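Local atomic coordinates of D-mandelate dehydrogenase (Rhodotorula graminis, PDB entry 2W2K), a protein that probably catalyses the NAD-dependent interconversion of D-mandelate and the corresponding 2-oxo acid, as a member of the D-isomer specific 2-hydroxyacid dehydrogenase family. Residues N108-G113 with L334-G339; M188-Y193 with K204-E209. All coordinates share one frame; numbering follows the deposited sequence.

Contact 1: residues N108-G113 with L334-G339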
ATOM      1  N   ASN B 108       7.257  -2.323  29.083  1.00  9.00           N
ATOM      2  CA  ASN B 108       6.620  -1.650  27.941  1.00  9.80           C
ATOM      3  C   ASN B 108       5.460  -2.528  27.401  1.00  7.30           C
ATOM      4  O   ASN B 108       4.976  -3.421  28.108  1.00  8.18           O
ATOM      5  CB  ASN B 108       7.646  -1.296  26.849  1.00  9.47           C
ATOM      6  CG  ASN B 108       8.387  -2.526  26.293  1.00  9.94           C
ATOM      7  OD1 ASN B 108       7.948  -3.660  26.443  1.00  9.91           O
ATOM      8  ND2 ASN B 108       9.518  -2.277  25.602  1.00 15.02           N
ATOM      9  N   SER B 109       5.005  -2.252  26.181  1.00  7.59           N
ATOM     10  CA  SER B 109       3.944  -3.027  25.538  1.00  6.95           C
ATOM     11  C   SER B 109       4.480  -3.593  24.203  1.00 10.22           C
ATOM     12  O   SER B 109       3.790  -3.565  23.184  1.00  8.74           O
ATOM     13  CB  SER B 109       2.656  -2.165  25.367  1.00 10.30           C
ATOM     14  OG  SER B 109       2.163  -1.705  26.642  1.00  7.62           O
ATOM     15  N   ARG B 110       5.717  -4.110  24.236  1.00 10.90           N
ATOM     16  CA  ARG B 110       6.348  -4.778  23.071  1.00 13.26           C
ATOM     17  C   ARG B 110       5.435  -5.808  22.362  1.00  8.08           C
ATOM     18  O   ARG B 110       4.831  -6.710  23.010  1.00  9.86           O
ATOM     19  CB  ARG B 110       7.699  -5.424  23.481  1.00 14.76           C
ATOM     20  CG  ARG B 110       8.394  -6.242  22.377  1.00 15.71           C
ATOM     21  CD  ARG B 110       9.646  -7.006  22.886  1.00 18.56           C
ATOM     22  NE  ARG B 110       9.389  -7.806  24.087  1.00 14.79           N
ATOM     23  CZ  ARG B 110       8.788  -8.998  24.108  1.00 18.59           C
ATOM     24  NH1 ARG B 110       8.347  -9.573  22.987  1.00 24.18           N
ATOM     25  NH2 ARG B 110       8.593  -9.609  25.265  1.00 18.46           N
ATOM     26  N   GLY B 111       5.352  -5.671  21.033  1.00  7.40           N
ATOM     27  CA  GLY B 111       4.579  -6.575  20.182  1.00  7.53           C
ATOM     28  C   GLY B 111       3.204  -6.073  19.793  1.00  8.55           C
ATOM     29  O   GLY B 111       2.652  -6.526  18.795  1.00  9.49           O
ATOM     30  N   ALA B 112       2.621  -5.156  20.588  1.00  5.54           N
ATOM     31  CA  ALA B 112       1.214  -4.714  20.359  1.00  9.89           C
ATOM     32  C   ALA B 112       0.975  -4.125  18.970  1.00  9.23           C
ATOM     33  O   ALA B 112      -0.101  -4.312  18.395  1.00 10.84           O
ATOM     34  CB  ALA B 112       0.752  -3.689  21.441  1.00  5.97           C
ATOM     35  N   GLY B 113       1.956  -3.373  18.469  1.00  7.72           N
ATOM     36  CA  GLY B 113       1.846  -2.700  17.154  1.00  5.15           C
ATOM     37  C   GLY B 113       2.555  -3.391  15.981  1.00  8.43           C
ATOM     38  O   GLY B 113       2.798  -2.745  14.955  1.00  8.66           O
ATOM     39  N   LEU B 334       6.112 -10.475  34.872  1.00 11.61           N
ATOM     40  CA  LEU B 334       5.652  -9.588  33.780  1.00  9.90           C
ATOM     41  C   LEU B 334       5.720 -10.303  32.415  1.00 12.81           C
ATOM     42  O   LEU B 334       6.606 -11.139  32.178  1.00 12.77           O
ATOM     43  CB  LEU B 334       6.515  -8.300  33.735  1.00  9.69           C
ATOM     44  CG  LEU B 334       6.532  -7.312  34.933  1.00  8.48           C
ATOM     45  CD1 LEU B 334       7.664  -6.239  34.803  1.00  9.47           C
ATOM     46  CD2 LEU B 334       5.165  -6.661  35.129  1.00  8.91           C
ATOM     47  N   LEU B 335       4.772  -9.981  31.541  1.00 11.99           N
ATOM     48  CA  LEU B 335       4.715 -10.536  30.174  1.00 13.70           C
ATOM     49  C   LEU B 335       5.734  -9.858  29.246  1.00 15.17           C
ATOM     50  O   LEU B 335       6.320 -10.506  28.358  1.00 13.12           O
ATOM     51  CB  LEU B 335       3.302 -10.379  29.605  1.00 12.96           C
ATOM     52  CG  LEU B 335       2.114 -11.101  30.271  1.00 13.32           C
ATOM     53  CD1 LEU B 335       0.770 -10.562  29.740  1.00 14.59           C
ATOM     54  CD2 LEU B 335       2.203 -12.629  30.120  1.00 13.34           C
ATOM     55  N   THR B 336       5.947  -8.558  29.468  1.00 10.62           N
ATOM     56  CA  THR B 336       6.792  -7.709  28.591  1.00 10.99           C
ATOM     57  C   THR B 336       7.792  -6.827  29.358  1.00  9.47           C
ATOM     58  O   THR B 336       7.773  -5.601  29.234  1.00  9.25           O
ATOM     59  CB  THR B 336       5.940  -6.815  27.628  1.00 11.79           C
ATOM     60  OG1 THR B 336       4.957  -6.066  28.378  1.00 13.58           O
ATOM     61  CG2 THR B 336       5.229  -7.666  26.560  1.00  9.14           C
ATOM     62  N   PRO B 337       8.704  -7.448  30.134  1.00 11.42           N
ATOM     63  CA  PRO B 337       9.667  -6.640  30.875  1.00  9.39           C
ATOM     64  C   PRO B 337      10.642  -5.935  29.934  1.00 11.24           C
ATOM     65  O   PRO B 337      10.909  -6.432  28.823  1.00 10.83           O
ATOM     66  CB  PRO B 337      10.436  -7.678  31.694  1.00 11.45           C
ATOM     67  CG  PRO B 337      10.312  -8.953  30.897  1.00 12.56           C
ATOM     68  CD  PRO B 337       8.908  -8.893  30.366  1.00  7.55           C
ATOM     69  N   ALA B 338      11.123  -4.774  30.372  1.00  9.04           N
ATOM     70  CA  ALA B 338      12.255  -4.092  29.748  1.00 14.08           C
ATOM     71  C   ALA B 338      13.195  -3.604  30.843  1.00 14.58           C
ATOM     72  O   ALA B 338      12.753  -2.974  31.827  1.00 14.08           O
ATOM     73  CB  ALA B 338      11.781  -2.919  28.866  1.00 14.67           C
ATOM     74  N   GLY B 339      14.494  -3.861  30.663  1.00 12.88           N
ATOM     75  CA  GLY B 339      15.490  -3.547  31.686  1.00 14.25           C
ATOM     76  C   GLY B 339      15.599  -4.707  32.663  1.00 13.60           C
ATOM     77  O   GLY B 339      15.301  -5.848  32.295  1.00 14.66           O
TER
HETATM   78  O   HOH W   1       9.624  -5.908  26.326  1.00 16.78           O
HETATM   79  O   HOH W   2      10.556  -8.826  27.284  1.00 19.57           O
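The guanidinium of Arg110 offers one face to the methyl group of Thr336, with NH2 4.1 Å from CG2, while Leu335 O lies obliquely to the same flat group. Two of its nitrogens bind water: NE donates to one molecule and NH2 to another, and both waters donate in turn to Pro337 O. The first water's oxygen lies 2.8 Å from Asn108 OD1, to which it donates, so it ties both flat side chains to the partner segment. At the other end of the Asn108 amide, ND2 packs 4.0 Å from Ala338 CB. OD1 of Asn108 has a second task, accepting Arg110 N at 3.2 Å in an Asx turn, with the donor well above the amide plane (70° out of it). A type II beta turn from Ser109 to Ala112 overlaps it, and Gly113 then sits at the N-cap of helix 114-130. In this two-domain fold, Asn108 directly follows strand 105-107, an outermost strand of the five-stranded parallel sheet, and the tail beyond helix 310-330 runs back against it, with Ala338 hydrogen-bonded through its backbone to Phe106. Thr336 supplies the direct polar link. Its hydroxyl OG1 sits between the backbone N and the carbonyl carbon (chi1 52°) and donates to Asn108 O at 2.7 Å, coming from above the carbonyl plane; the same rotation puts CG2 anti to the carbonyl carbon, where it lies 3.7 Å from Arg110 O. A valine in place of Thr336 would probably leave Asn108 O without its hydroxyl donor and reduce the direct polar link to one weak bond. That weak bond runs from Asn108 N to Thr336 O, 3.3 Å long and bent to 122° at the hydrogen.

Contact 2: residues M188-Y193 with K204-E209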
ATOM      1  N   MET B 188       8.888 -10.221  -3.832  1.00  7.70           N
ATOM      2  CA  MET B 188      10.260  -9.689  -3.715  1.00  6.99           C
ATOM      3  C   MET B 188      11.214 -10.802  -3.209  1.00  8.72           C
ATOM      4  O   MET B 188      10.756 -11.879  -2.753  1.00  6.89           O
ATOM      5  CB  MET B 188      10.321  -8.457  -2.755  1.00  4.18           C
ATOM      6  CG  MET B 188       9.435  -7.216  -3.150  1.00  7.12           C
ATOM      7  SD  MET B 188       9.786  -5.706  -2.184  1.00  7.74           S
ATOM      8  CE  MET B 188      11.301  -5.190  -3.052  1.00  8.28           C
ATOM      9  N   LYS B 189      12.518 -10.546  -3.355  1.00  8.18           N
ATOM     10  CA  LYS B 189      13.613 -11.369  -2.810  1.00  9.54           C
ATOM     11  C   LYS B 189      14.252 -10.642  -1.607  1.00 12.90           C
ATOM     12  O   LYS B 189      14.317  -9.408  -1.601  1.00 12.48           O
ATOM     13  CB  LYS B 189      14.687 -11.603  -3.880  1.00 10.30           C
ATOM     14  CG  LYS B 189      14.182 -12.285  -5.175  1.00 13.99           C
ATOM     15  CD  LYS B 189      15.259 -12.299  -6.276  1.00 17.47           C
ATOM     16  CE  LYS B 189      14.756 -13.053  -7.511  1.00 25.81           C
ATOM     17  N   LEU B 190      14.751 -11.393  -0.617  1.00 10.32           N
ATOM     18  CA  LEU B 190      15.240 -10.788   0.644  1.00 10.66           C
ATOM     19  C   LEU B 190      16.761 -10.941   0.858  1.00 10.78           C
ATOM     20  O   LEU B 190      17.282 -12.057   0.801  1.00 10.83           O
ATOM     21  CB  LEU B 190      14.496 -11.365   1.877  1.00 10.39           C
ATOM     22  CG  LEU B 190      14.866 -10.773   3.264  1.00 12.65           C
ATOM     23  CD1 LEU B 190      14.445  -9.300   3.414  1.00 19.91           C
ATOM     24  CD2 LEU B 190      14.267 -11.616   4.400  1.00 15.25           C
ATOM     25  N   VAL B 191      17.438  -9.813   1.091  1.00  8.87           N
ATOM     26  CA  VAL B 191      18.842  -9.783   1.616  1.00 10.37           C
ATOM     27  C   VAL B 191      18.817  -8.976   2.917  1.00  8.52           C
ATOM     28  O   VAL B 191      18.055  -7.988   3.013  1.00  6.32           O
ATOM     29  CB  VAL B 191      19.836  -9.180   0.588  1.00 11.88           C
ATOM     30  CG1 VAL B 191      21.284  -9.176   1.131  1.00 13.89           C
ATOM     31  CG2 VAL B 191      19.786  -9.990  -0.727  1.00 10.65           C
ATOM     32  N   TYR B 192      19.586  -9.397   3.930  1.00  6.76           N
ATOM     33  CA  TYR B 192      19.564  -8.677   5.235  1.00  7.79           C
ATOM     34  C   TYR B 192      20.904  -8.471   5.945  1.00 10.55           C
ATOM     35  O   TYR B 192      21.837  -9.276   5.785  1.00  9.85           O
ATOM     36  CB  TYR B 192      18.564  -9.328   6.221  1.00  8.97           C
ATOM     37  CG  TYR B 192      19.051 -10.602   6.946  1.00  7.68           C
ATOM     38  CD1 TYR B 192      19.489 -10.542   8.284  1.00 11.31           C
ATOM     39  CD2 TYR B 192      19.027 -11.856   6.320  1.00 11.08           C
ATOM     40  CE1 TYR B 192      19.922 -11.687   8.974  1.00 10.32           C
ATOM     41  CE2 TYR B 192      19.483 -13.027   7.006  1.00 12.52           C
ATOM     42  CZ  TYR B 192      19.918 -12.926   8.336  1.00 15.66           C
ATOM     43  OH  TYR B 192      20.350 -14.046   9.052  1.00 12.96           O
ATOM     44  N   TYR B 193      20.962  -7.395   6.734  1.00  7.61           N
ATOM     45  CA  TYR B 193      22.001  -7.193   7.765  1.00 10.25           C
ATOM     46  C   TYR B 193      21.340  -7.183   9.159  1.00 11.19           C
ATOM     47  O   TYR B 193      20.325  -6.492   9.364  1.00  8.52           O
ATOM     48  CB  TYR B 193      22.823  -5.893   7.548  1.00 10.47           C
ATOM     49  CG  TYR B 193      23.667  -5.584   8.777  1.00  9.21           C
ATOM     50  CD1 TYR B 193      24.947  -6.096   8.909  1.00 10.07           C
ATOM     51  CD2 TYR B 193      23.122  -4.884   9.854  1.00 16.93           C
ATOM     52  CE1 TYR B 193      25.695  -5.899  10.089  1.00 16.56           C
ATOM     53  CE2 TYR B 193      23.853  -4.673  11.025  1.00 19.12           C
ATOM     54  CZ  TYR B 193      25.136  -5.168  11.134  1.00 15.87           C
ATOM     55  OH  TYR B 193      25.839  -4.965  12.317  1.00 17.46           O
ATOM     56  N   LYS B 204      14.827 -20.099   6.182  1.00 19.53           N
ATOM     57  CA  LYS B 204      14.228 -21.015   5.205  1.00 20.65           C
ATOM     58  C   LYS B 204      12.885 -20.490   4.664  1.00 19.07           C
ATOM     59  O   LYS B 204      12.632 -20.563   3.468  1.00 21.51           O
ATOM     60  CB  LYS B 204      14.061 -22.426   5.797  1.00 22.51           C
ATOM     61  N   ALA B 205      12.052 -19.951   5.550  1.00 20.94           N
ATOM     62  CA  ALA B 205      10.727 -19.438   5.189  1.00 22.50           C
ATOM     63  C   ALA B 205      10.784 -18.231   4.234  1.00 21.47           C
ATOM     64  O   ALA B 205       9.951 -18.114   3.327  1.00 19.61           O
ATOM     65  CB  ALA B 205       9.947 -19.082   6.443  1.00 22.85           C
ATOM     66  N   LEU B 206      11.775 -17.360   4.433  1.00 20.22           N
ATOM     67  CA  LEU B 206      11.860 -16.092   3.684  1.00 19.53           C
ATOM     68  C   LEU B 206      12.827 -16.143   2.508  1.00 21.05           C
ATOM     69  O   LEU B 206      12.877 -15.214   1.706  1.00 21.56           O
ATOM     70  CB  LEU B 206      12.235 -14.930   4.626  1.00 18.09           C
ATOM     71  CG  LEU B 206      11.297 -14.568   5.800  1.00 22.97           C
ATOM     72  CD1 LEU B 206      11.911 -13.468   6.699  1.00 23.90           C
ATOM     73  CD2 LEU B 206       9.906 -14.137   5.299  1.00 29.45           C
ATOM     74  N   GLY B 207      13.583 -17.234   2.403  1.00 16.42           N
ATOM     75  CA  GLY B 207      14.681 -17.322   1.447  1.00 18.67           C
ATOM     76  C   GLY B 207      15.733 -16.249   1.709  1.00 17.21           C
ATOM     77  O   GLY B 207      16.277 -15.671   0.761  1.00 18.42           O
ATOM     78  N   ALA B 208      16.013 -15.990   2.990  1.00 15.66           N
ATOM     79  CA  ALA B 208      16.851 -14.852   3.417  1.00 14.42           C
ATOM     80  C   ALA B 208      18.343 -15.103   3.191  1.00 18.97           C
ATOM     81  O   ALA B 208      18.854 -16.160   3.595  1.00 20.68           O
ATOM     82  CB  ALA B 208      16.588 -14.530   4.902  1.00 13.49           C
ATOM     83  N   GLU B 209      19.033 -14.160   2.527  1.00 12.86           N
ATOM     84  CA  GLU B 209      20.501 -14.222   2.397  1.00 13.95           C
ATOM     85  C   GLU B 209      21.143 -13.164   3.307  1.00 12.34           C
ATOM     86  O   GLU B 209      20.853 -11.990   3.153  1.00 12.26           O
ATOM     87  CB  GLU B 209      20.931 -14.000   0.938  1.00 16.06           C
ATOM     88  CG  GLU B 209      22.456 -14.029   0.759  1.00 17.34           C
ATOM     89  CD  GLU B 209      22.937 -13.546  -0.614  1.00 21.05           C
ATOM     90  OE1 GLU B 209      22.127 -13.460  -1.566  1.00 26.49           O
ATOM     91  OE2 GLU B 209      24.148 -13.247  -0.729  1.00 24.85           O
TER
HETATM   92  O   HOH W   3      13.993 -14.251  -0.757  1.00 18.54           O
HETATM   93  O   HOH W   4      17.514 -13.550  -1.414  1.00 20.95           O
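Leu190 and Tyr192 meet Ala208 from two directions: its CB lies 3.8 Å from Leu190 CD2 and 3.9 Å from Tyr192 CE2, with the methyl oblique to the phenol ring. With CG anti to the backbone N (chi1 -177°), Leu190 brings the same CD2 branch to Leu206 CD1, 3.8 Å away in the last turn of helix 200-206. The Tyr192 hydroxyl is held by Glu203 OE1 and Ala198 N. Val191 and Glu209 point to the face opposite Leu190 and Tyr192, where Glu209 OE1 forms a salt bridge with Arg220. Between the faces runs a parallel bridge: Glu209 N donates to Leu190 O at 3.2 Å, and Tyr192 N donates to Glu209 O at 3.0 Å. Val191 CA adds a CA-H...O contact to that same oxygen. This is the beta-alpha-beta unit of a Rossmann-type domain, Gly207 leaving the helix with positive phi before strand 209-210 begins. One water joins Leu190 N to Leu206 O, and a second donates to Leu190 O and Gly207 O. Backbone bonds thus join the strands, and water the helix end. The Arg220 salt bridge probably steadies the extended Glu209, while the hydroxyl bonds to Glu203 and Ala198 hold the Tyr192 ring against Ala208.

In the fold
The two contacts lie in different domains, their centres 27 Å apart and their nearest atoms about 16 Å apart. Along the chain contact 2 is nested inside the loop closed by contact 1: the whole seven-stranded nucleotide-binding sheet is traversed between 108-113 and 334-339. Both lie near residues that bind NAD(+) in this protein, though no cofactor is bound to this chain. In contact 1 the Arg110 side chain comes within about 7 Å of that of Ala173 and 8 Å of that of Ile174; in contact 2 the Tyr192 side chain is about 4 Å from that of Asp194, just beyond its strand. They thus probably stand near different parts of the cofactor site.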